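Side-chain contacts in 6-aminohexanoate-dimer hydrolase (Bacillus anthracis, PDB 4GB7), which probably hydrolyses the amide bond of linear 6-aminohexanoate dimers, as a member of the serine beta-lactamase family of enzymes: residues L101-L104 / L105-N108; L204-Q207 / D208-L211; P227-I230 / Y231-L234. One frame throughout, in Å; residues are numbered along the deposited sequence.

Contact 1: residues L101-L104 / L105-N108; sequences LKEL and LDDN
Leu101 and Leu105 pack against each other one turn apart on the buried side of helix 101-107. CD1 of Leu101 lies 3.9 Å from CG of Leu105, and the two branched ends meet at a slant. Behind them the backbone is regular: Leu105 N binds Leu101 O at 2.9 Å. Leu104 shares this buried side. Its CD1 comes within 3.6 Å of ND2 of Asn108, the first residue to leave the helical path.

That amide also closes the end of the helix. Asn108 ND2 gives a hydrogen bond of 2.9 Å to Leu104 O, nearly straight at 167°, with the oxygen close to the plane of the amide. The donor stands tilted from the carbonyl plane of Leu104. Asn108 CG sits beside its own backbone N (chi1 -67°), which folds the side chain back over the last turn. Asn108 N makes a weak bond of 3.1 Å to the same Leu104 O. At the C-terminal end of the helix one carbonyl thus receives both the backbone and the side-chain N-H of one residue.

Helix 101-107 runs into strand 110-117 of the central antiparallel sheet and packs on helix 402-417. This is consistent with the N- and C-terminal helices that pack together in the beta-lactamase fold. Met409 touches Leu101, Val405 touches Leu104, and Ile402 and Tyr406 touch Asn108.

The other side is loose. Lys102 and Glu103 are exposed, though Lys102 still touches Tyr123 and Phe127. Glu103 OE2 and Asp106 OD2 are 4.4 Å apart, a pair of like charges that would disfavour each other unless screened. Both residues touch a crystal neighbour, which may influence their side-chain positions. Asp107 is exposed too, although its CB lies against Glu103 O at 3.3 Å.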
loop_
_atom_site.group_PDB
_atom_site.type_symbol
_atom_site.label_atom_id
_atom_site.label_comp_id
_atom_site.label_asym_id
_atom_site.label_seq_id
_atom_site.Cartn_x
_atom_site.Cartn_y
_atom_site.Cartn_z
ATOM N N LEU A 101 0.770 23.097 -8.904
ATOM C CA LEU A 101 0.458 21.753 -8.430
ATOM C C LEU A 101 -0.396 20.882 -9.379
ATOM O O LEU A 101 -0.014 19.754 -9.691
ATOM C CB LEU A 101 -0.263 21.858 -7.084
ATOM C CG LEU A 101 -0.800 20.570 -6.482
ATOM C CD1 LEU A 101 0.385 19.651 -6.174
ATOM C CD2 LEU A 101 -1.629 20.868 -5.247
ATOM N N LYS A 102 -1.532 21.393 -9.863
ATOM C CA LYS A 102 -2.411 20.541 -10.678
ATOM C C LYS A 102 -1.696 20.072 -11.954
ATOM O O LYS A 102 -1.779 18.917 -12.333
ATOM C CB LYS A 102 -3.760 21.232 -10.984
ATOM C CG LYS A 102 -4.806 20.358 -11.703
ATOM C CD LYS A 102 -5.968 21.212 -12.240
ATOM C CE LYS A 102 -7.016 20.444 -13.056
ATOM N NZ LYS A 102 -7.964 21.394 -13.731
ATOM N N GLU A 103 -1.009 20.986 -12.649
ATOM C CA GLU A 103 -0.281 20.589 -13.827
ATOM C C GLU A 103 0.843 19.618 -13.558
ATOM O O GLU A 103 1.067 18.706 -14.366
ATOM C CB GLU A 103 0.289 21.829 -14.495
ATOM C CG GLU A 103 -0.748 22.573 -15.316
ATOM C CD GLU A 103 -1.059 21.842 -16.609
ATOM O OE1 GLU A 103 -0.238 22.002 -17.563
ATOM O OE2 GLU A 103 -2.068 21.085 -16.686
ATOM N N LEU A 104 1.494 19.754 -12.413
ATOM C CA LEU A 104 2.610 18.849 -12.024
ATOM C C LEU A 104 2.028 17.430 -11.801
ATOM O O LEU A 104 2.531 16.429 -12.314
ATOM C CB LEU A 104 3.333 19.335 -10.778
ATOM C CG LEU A 104 4.397 18.411 -10.140
ATOM C CD1 LEU A 104 5.643 18.354 -11.013
ATOM C CD2 LEU A 104 4.716 18.931 -8.751
ATOM N N LEU A 105 0.939 17.358 -11.044
ATOM C CA LEU A 105 0.267 16.081 -10.853
ATOM C C LEU A 105 -0.078 15.386 -12.170
ATOM O O LEU A 105 0.200 14.215 -12.355
ATOM C CB LEU A 105 -0.959 16.231 -9.946
ATOM C CG LEU A 105 -0.830 16.744 -8.520
ATOM C CD1 LEU A 105 -2.189 17.090 -7.913
ATOM C CD2 LEU A 105 -0.115 15.719 -7.639
ATOM N N ASP A 106 -0.676 16.130 -13.091
ATOM C CA ASP A 106 -1.121 15.571 -14.365
ATOM C C ASP A 106 0.108 15.115 -15.192
ATOM O O ASP A 106 0.054 14.068 -15.839
ATOM C CB ASP A 106 -1.966 16.635 -15.138
ATOM C CG ASP A 106 -2.816 16.054 -16.260
ATOM O OD1 ASP A 106 -3.072 14.863 -16.310
ATOM O OD2 ASP A 106 -3.253 16.829 -17.170
ATOM N N ASP A 107 1.183 15.931 -15.165
ATOM C CA ASP A 107 2.377 15.684 -15.954
ATOM C C ASP A 107 3.028 14.366 -15.506
ATOM O O ASP A 107 3.736 13.712 -16.274
ATOM C CB ASP A 107 3.392 16.815 -15.800
ATOM C CG ASP A 107 4.509 16.749 -16.849
ATOM O OD1 ASP A 107 4.205 16.504 -18.043
ATOM O OD2 ASP A 107 5.686 16.960 -16.496
ATOM N N ASN A 108 2.740 13.973 -14.269
ATOM C CA ASN A 108 3.283 12.740 -13.733
ATOM C C ASN A 108 2.251 11.637 -13.586
ATOM O O ASN A 108 2.440 10.674 -12.826
ATOM C CB ASN A 108 4.049 12.996 -12.443
ATOM C CG ASN A 108 5.296 13.812 -12.692
ATOM O OD1 ASN A 108 6.378 13.266 -12.980
ATOM N ND2 ASN A 108 5.155 15.132 -12.576
#

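Contact 2: residues L204-Q207 / D208-L211; sequences LENQ and DAQL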
loop_
_atom_site.group_PDB
_atom_site.type_symbol
_atom_site.label_atom_id
_atom_site.label_comp_id
_atom_site.label_asym_id
_atom_site.label_seq_id
_atom_site.Cartn_x
_atom_site.Cartn_y
_atom_site.Cartn_z
ATOM N N LEU A 204 10.465 -3.975 -13.406
ATOM C CA LEU A 204 9.879 -4.803 -12.366
ATOM C C LEU A 204 10.935 -5.610 -11.621
ATOM O O LEU A 204 11.702 -6.380 -12.225
ATOM C CB LEU A 204 8.894 -5.733 -13.055
ATOM C CG LEU A 204 7.647 -6.251 -12.372
ATOM C CD1 LEU A 204 6.740 -5.153 -11.821
ATOM C CD2 LEU A 204 6.936 -7.176 -13.348
ATOM N N GLU A 205 11.004 -5.386 -10.314
ATOM C CA GLU A 205 11.777 -6.221 -9.406
ATOM C C GLU A 205 11.261 -7.657 -9.475
ATOM O O GLU A 205 10.090 -7.879 -9.677
ATOM C CB GLU A 205 11.660 -5.702 -7.964
ATOM C CG GLU A 205 12.295 -4.334 -7.747
ATOM C CD GLU A 205 12.481 -3.975 -6.283
ATOM O OE1 GLU A 205 13.208 -3.003 -6.051
ATOM O OE2 GLU A 205 11.935 -4.647 -5.369
ATOM N N ASN A 206 12.152 -8.628 -9.313
ATOM C CA ASN A 206 11.737 -10.028 -9.355
ATOM C C ASN A 206 10.680 -10.379 -8.300
ATOM O O ASN A 206 9.796 -11.176 -8.544
ATOM C CB ASN A 206 12.922 -10.977 -9.192
ATOM C CG ASN A 206 12.561 -12.389 -9.570
ATOM O OD1 ASN A 206 11.899 -12.608 -10.600
ATOM N ND2 ASN A 206 12.944 -13.360 -8.737
ATOM N N GLN A 207 10.731 -9.740 -7.142
ATOM C CA GLN A 207 9.763 -10.045 -6.080
ATOM C C GLN A 207 8.346 -9.643 -6.502
ATOM O O GLN A 207 7.368 -10.226 -6.066
ATOM C CB GLN A 207 10.130 -9.317 -4.793
ATOM C CG GLN A 207 9.889 -7.817 -4.845
ATOM C CD GLN A 207 10.071 -7.174 -3.509
ATOM O OE1 GLN A 207 9.218 -7.290 -2.634
ATOM N NE2 GLN A 207 11.172 -6.488 -3.343
ATOM N N ASP A 208 8.240 -8.630 -7.373
ATOM C CA ASP A 208 6.963 -8.275 -7.943
ATOM C C ASP A 208 6.573 -9.231 -9.118
ATOM O O ASP A 208 5.456 -9.709 -9.186
ATOM C CB ASP A 208 7.004 -6.846 -8.496
ATOM C CG ASP A 208 6.909 -5.772 -7.428
ATOM O OD1 ASP A 208 6.253 -5.953 -6.399
ATOM O OD2 ASP A 208 7.447 -4.688 -7.661
ATOM N N ALA A 209 7.507 -9.459 -10.054
ATOM C CA ALA A 209 7.303 -10.348 -11.201
ATOM C C ALA A 209 6.778 -11.695 -10.701
ATOM O O ALA A 209 5.780 -12.200 -11.193
ATOM C CB ALA A 209 8.616 -10.522 -11.980
ATOM N N GLN A 210 7.416 -12.232 -9.675
ATOM C CA GLN A 210 7.032 -13.560 -9.164
ATOM C C GLN A 210 5.635 -13.588 -8.577
ATOM O O GLN A 210 4.881 -14.555 -8.779
ATOM C CB GLN A 210 8.032 -14.118 -8.169
ATOM C CG GLN A 210 9.398 -14.437 -8.791
ATOM C CD GLN A 210 9.312 -15.272 -10.057
ATOM O OE1 GLN A 210 8.745 -16.362 -10.038
ATOM N NE2 GLN A 210 9.851 -14.747 -11.173
ATOM N N LEU A 211 5.254 -12.516 -7.887
ATOM C CA LEU A 211 3.903 -12.462 -7.320
ATOM C C LEU A 211 2.891 -12.404 -8.425
ATOM O O LEU A 211 1.881 -13.083 -8.393
ATOM C CB LEU A 211 3.771 -11.225 -6.415
ATOM C CG LEU A 211 2.381 -10.955 -5.801
ATOM C CD1 LEU A 211 2.148 -11.976 -4.689
ATOM C CD2 LEU A 211 2.283 -9.506 -5.302
HETATM O O HOH W 1 9.044 -3.573 -9.112
#
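Asn206 and Gln210 cross at a slant, one turn apart, with their amide planes 48° from each other. Gln210 NE2 donates to Asn206 OD1 at 3.0 Å. The bond is not flat: the donor stands 25° from the carbonyl plane of Asn206, and the acceptor is also tilted from the Gln210 amide. A bend at chi2 of Gln210 (-50°) turns its amide back along the helix. Gln210 CG itself lies 3.6 Å from Asn206 OD1, so the carbon chain rests against the acceptor. Both amides have a further partner in the loop before the helix: Asn206 ND2 binds Pro195 O, and Gln210 NE2 binds Thr196 O.

This is the first turn of helix 206-214, with Glu205 at the N-cap position. Glu205 O takes a nearly straight bond of 3.1 Å from Ala209 N and a weak one from Asp208 N. The helix start lies beside the probable active site of this beta-lactamase relative, to which Gln207 ties it through Tyr249. In the conformer given here, one of two, the Gln207 amide binds Asn251 N through OE1 and Tyr249 O through NE2.

Leu204 precedes the cap and folds over the turn. Its two methyls part: CD1 meets Asp208 CB at 3.7 Å, while CD2 meets Ala209 CB at 4.0 Å. Asp208 crosses Leu204 obliquely and turns its carboxylate away to Asn251, whose ND2 binds OD1. A water accepts from Glu205 N at 2.9 Å; its link to Asp208 OD2 is doubtful.

Contact 3: residues P227-I230 / Y231-L234; sequences PMKI and YDML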
loop_
_atom_site.group_PDB
_atom_site.type_symbol
_atom_site.label_atom_id
_atom_site.label_comp_id
_atom_site.label_asym_id
_atom_site.label_seq_id
_atom_site.Cartn_x
_atom_site.Cartn_y
_atom_site.Cartn_z
ATOM N N PRO A 227 5.814 -20.554 -9.938
ATOM C CA PRO A 227 4.674 -20.722 -9.021
ATOM C C PRO A 227 3.313 -20.642 -9.719
ATOM O O PRO A 227 3.124 -19.821 -10.646
ATOM C CB PRO A 227 4.913 -19.589 -8.004
ATOM C CG PRO A 227 5.598 -18.536 -8.816
ATOM C CD PRO A 227 6.597 -19.353 -9.589
HETATM N N MSE A 228 2.364 -21.482 -9.284
HETATM C CA MSE A 228 1.018 -21.520 -9.874
HETATM C C MSE A 228 -0.036 -20.806 -9.033
HETATM O O MSE A 228 -1.122 -20.528 -9.515
HETATM C CB MSE A 228 0.587 -22.982 -10.137
HETATM C CG MSE A 228 1.504 -23.788 -11.109
HETATM SE SE MSE A 228 1.525 -22.993 -12.898
HETATM C CE MSE A 228 -0.259 -23.600 -13.483
ATOM N N LYS A 229 0.324 -20.508 -7.787
ATOM C CA LYS A 229 -0.491 -19.763 -6.862
ATOM C C LYS A 229 0.468 -19.066 -5.915
ATOM O O LYS A 229 1.621 -19.448 -5.824
ATOM C CB LYS A 229 -1.428 -20.702 -6.134
ATOM C CG LYS A 229 -0.748 -21.725 -5.266
ATOM C CD LYS A 229 -1.776 -22.648 -4.643
ATOM C CE LYS A 229 -1.144 -23.640 -3.704
ATOM N NZ LYS A 229 -2.158 -24.348 -2.891
ATOM N N ILE A 230 -0.008 -18.057 -5.189
ATOM C CA ILE A 230 0.856 -17.242 -4.319
ATOM C C ILE A 230 1.656 -18.086 -3.308
ATOM O O ILE A 230 2.852 -17.856 -3.104
ATOM C CB ILE A 230 0.031 -16.132 -3.622
ATOM C CG1 ILE A 230 -0.464 -15.105 -4.643
ATOM C CG2 ILE A 230 0.850 -15.419 -2.532
ATOM C CD1 ILE A 230 -1.539 -14.216 -4.049
ATOM N N TYR A 231 1.022 -19.063 -2.678
ATOM C CA TYR A 231 1.747 -19.819 -1.697
ATOM C C TYR A 231 2.909 -20.621 -2.270
ATOM O O TYR A 231 3.902 -20.879 -1.552
ATOM C CB TYR A 231 0.804 -20.732 -0.923
ATOM C CG TYR A 231 -0.313 -20.047 -0.137
ATOM C CD1 TYR A 231 -0.233 -18.716 0.259
ATOM C CD2 TYR A 231 -1.443 -20.740 0.218
ATOM C CE1 TYR A 231 -1.238 -18.118 0.976
ATOM C CE2 TYR A 231 -2.465 -20.136 0.959
ATOM C CZ TYR A 231 -2.364 -18.828 1.330
ATOM O OH TYR A 231 -3.358 -18.218 2.068
ATOM N N ASP A 232 2.797 -21.021 -3.532
ATOM C CA ASP A 232 3.918 -21.677 -4.244
ATOM C C ASP A 232 5.173 -20.804 -4.250
ATOM O O ASP A 232 6.300 -21.270 -4.097
ATOM C CB ASP A 232 3.552 -21.989 -5.700
ATOM C CG ASP A 232 2.561 -23.126 -5.862
ATOM O OD1 ASP A 232 2.187 -23.834 -4.870
ATOM O OD2 ASP A 232 2.181 -23.311 -7.049
HETATM N N MSE A 233 4.972 -19.518 -4.466
HETATM C CA MSE A 233 6.076 -18.562 -4.449
HETATM C C MSE A 233 6.781 -18.557 -3.104
HETATM O O MSE A 233 7.989 -18.513 -3.030
HETATM C CB MSE A 233 5.570 -17.154 -4.827
HETATM C CG MSE A 233 6.654 -16.073 -4.819
HETATM SE SE MSE A 233 5.994 -14.279 -4.901
HETATM C CE MSE A 233 5.358 -14.192 -3.056
ATOM N N LEU A 234 5.996 -18.596 -2.029
ATOM C CA LEU A 234 6.568 -18.570 -0.693
ATOM C C LEU A 234 7.410 -19.810 -0.464
ATOM O O LEU A 234 8.436 -19.727 0.205
ATOM C CB LEU A 234 5.463 -18.477 0.341
ATOM C CG LEU A 234 4.592 -17.209 0.266
ATOM C CD1 LEU A 234 3.513 -17.256 1.353
ATOM C CD2 LEU A 234 5.391 -15.895 0.264
#
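Asp232 OD2 is gripped by two backbone N-H groups from the residues that lead into helix 230-235. Met228 N binds it at 2.9 Å, on the anti lone pair of OD2, away from OD1. Lys229 N adds a weak, bent bond to the same oxygen at 3.4 Å. With CG anti to its carbonyl carbon (chi1 -72°), the Asp232 carboxylate swings back over the helix start.

Lys229 is the N-cap residue, and Asp232 is the third residue of the helix. Of a capping box only the leg from this third residue to the N-cap N-H is present, and it is weak. The sound bond goes one residue further back, to Met228. Asp232 N also makes a weak backbone bond of the first turn to Lys229 O, at 3.0 Å. A carboxylate at this end of a helix would probably be favoured by the helix dipole.

The Lys229 side chain crosses the carboxylate at about a right angle. Its CG and CE carbons lie along OD1, with CE at 3.5 Å. NZ runs on and stays 4.8 Å from OD1, so any attraction between the charges acts at a distance.

Pro227 packs on the CB of Asp232. Its own CB touches that atom at 3.6 Å and lies 4.1 Å from CB of Met233. Residues 228 and 233 are both selenomethionine here.

Asp292 OD2, from a loop, accepts from Ile230 N at the helix start. Pro227 and Met233 lean on Gln210 of helix 206-214, and Ile230 touches its Leu211. Helix 251-265 packs along the same turn: Ile230 touches Glu255, Leu234 touches Thr256, the Tyr231 ring stacks with Trp259, and Tyr231 OH binds Arg262.

How the contacts relate
Contacts 2 and 3 belong to successive helices that pack together. Their centres are 12 Å apart. Met233 SE lies 3.5 Å from Leu211 N, and Ile230 CG1 lies 4.1 Å from Leu211 CD1. Contact 1 stands apart, on the edge of the fold near the C-terminal helix. Its centre is 29 Å from that of contact 2 and 38 Å from that of contact 3, which lies on the opposite side of the chain's centre. Contact 2 is linked to the probable active site: Gln207 binds the backbone of Tyr249, which with Ser140 and Lys143 forms a pattern consistent with the SxxK and YxN motifs of serine beta-lactamase relatives.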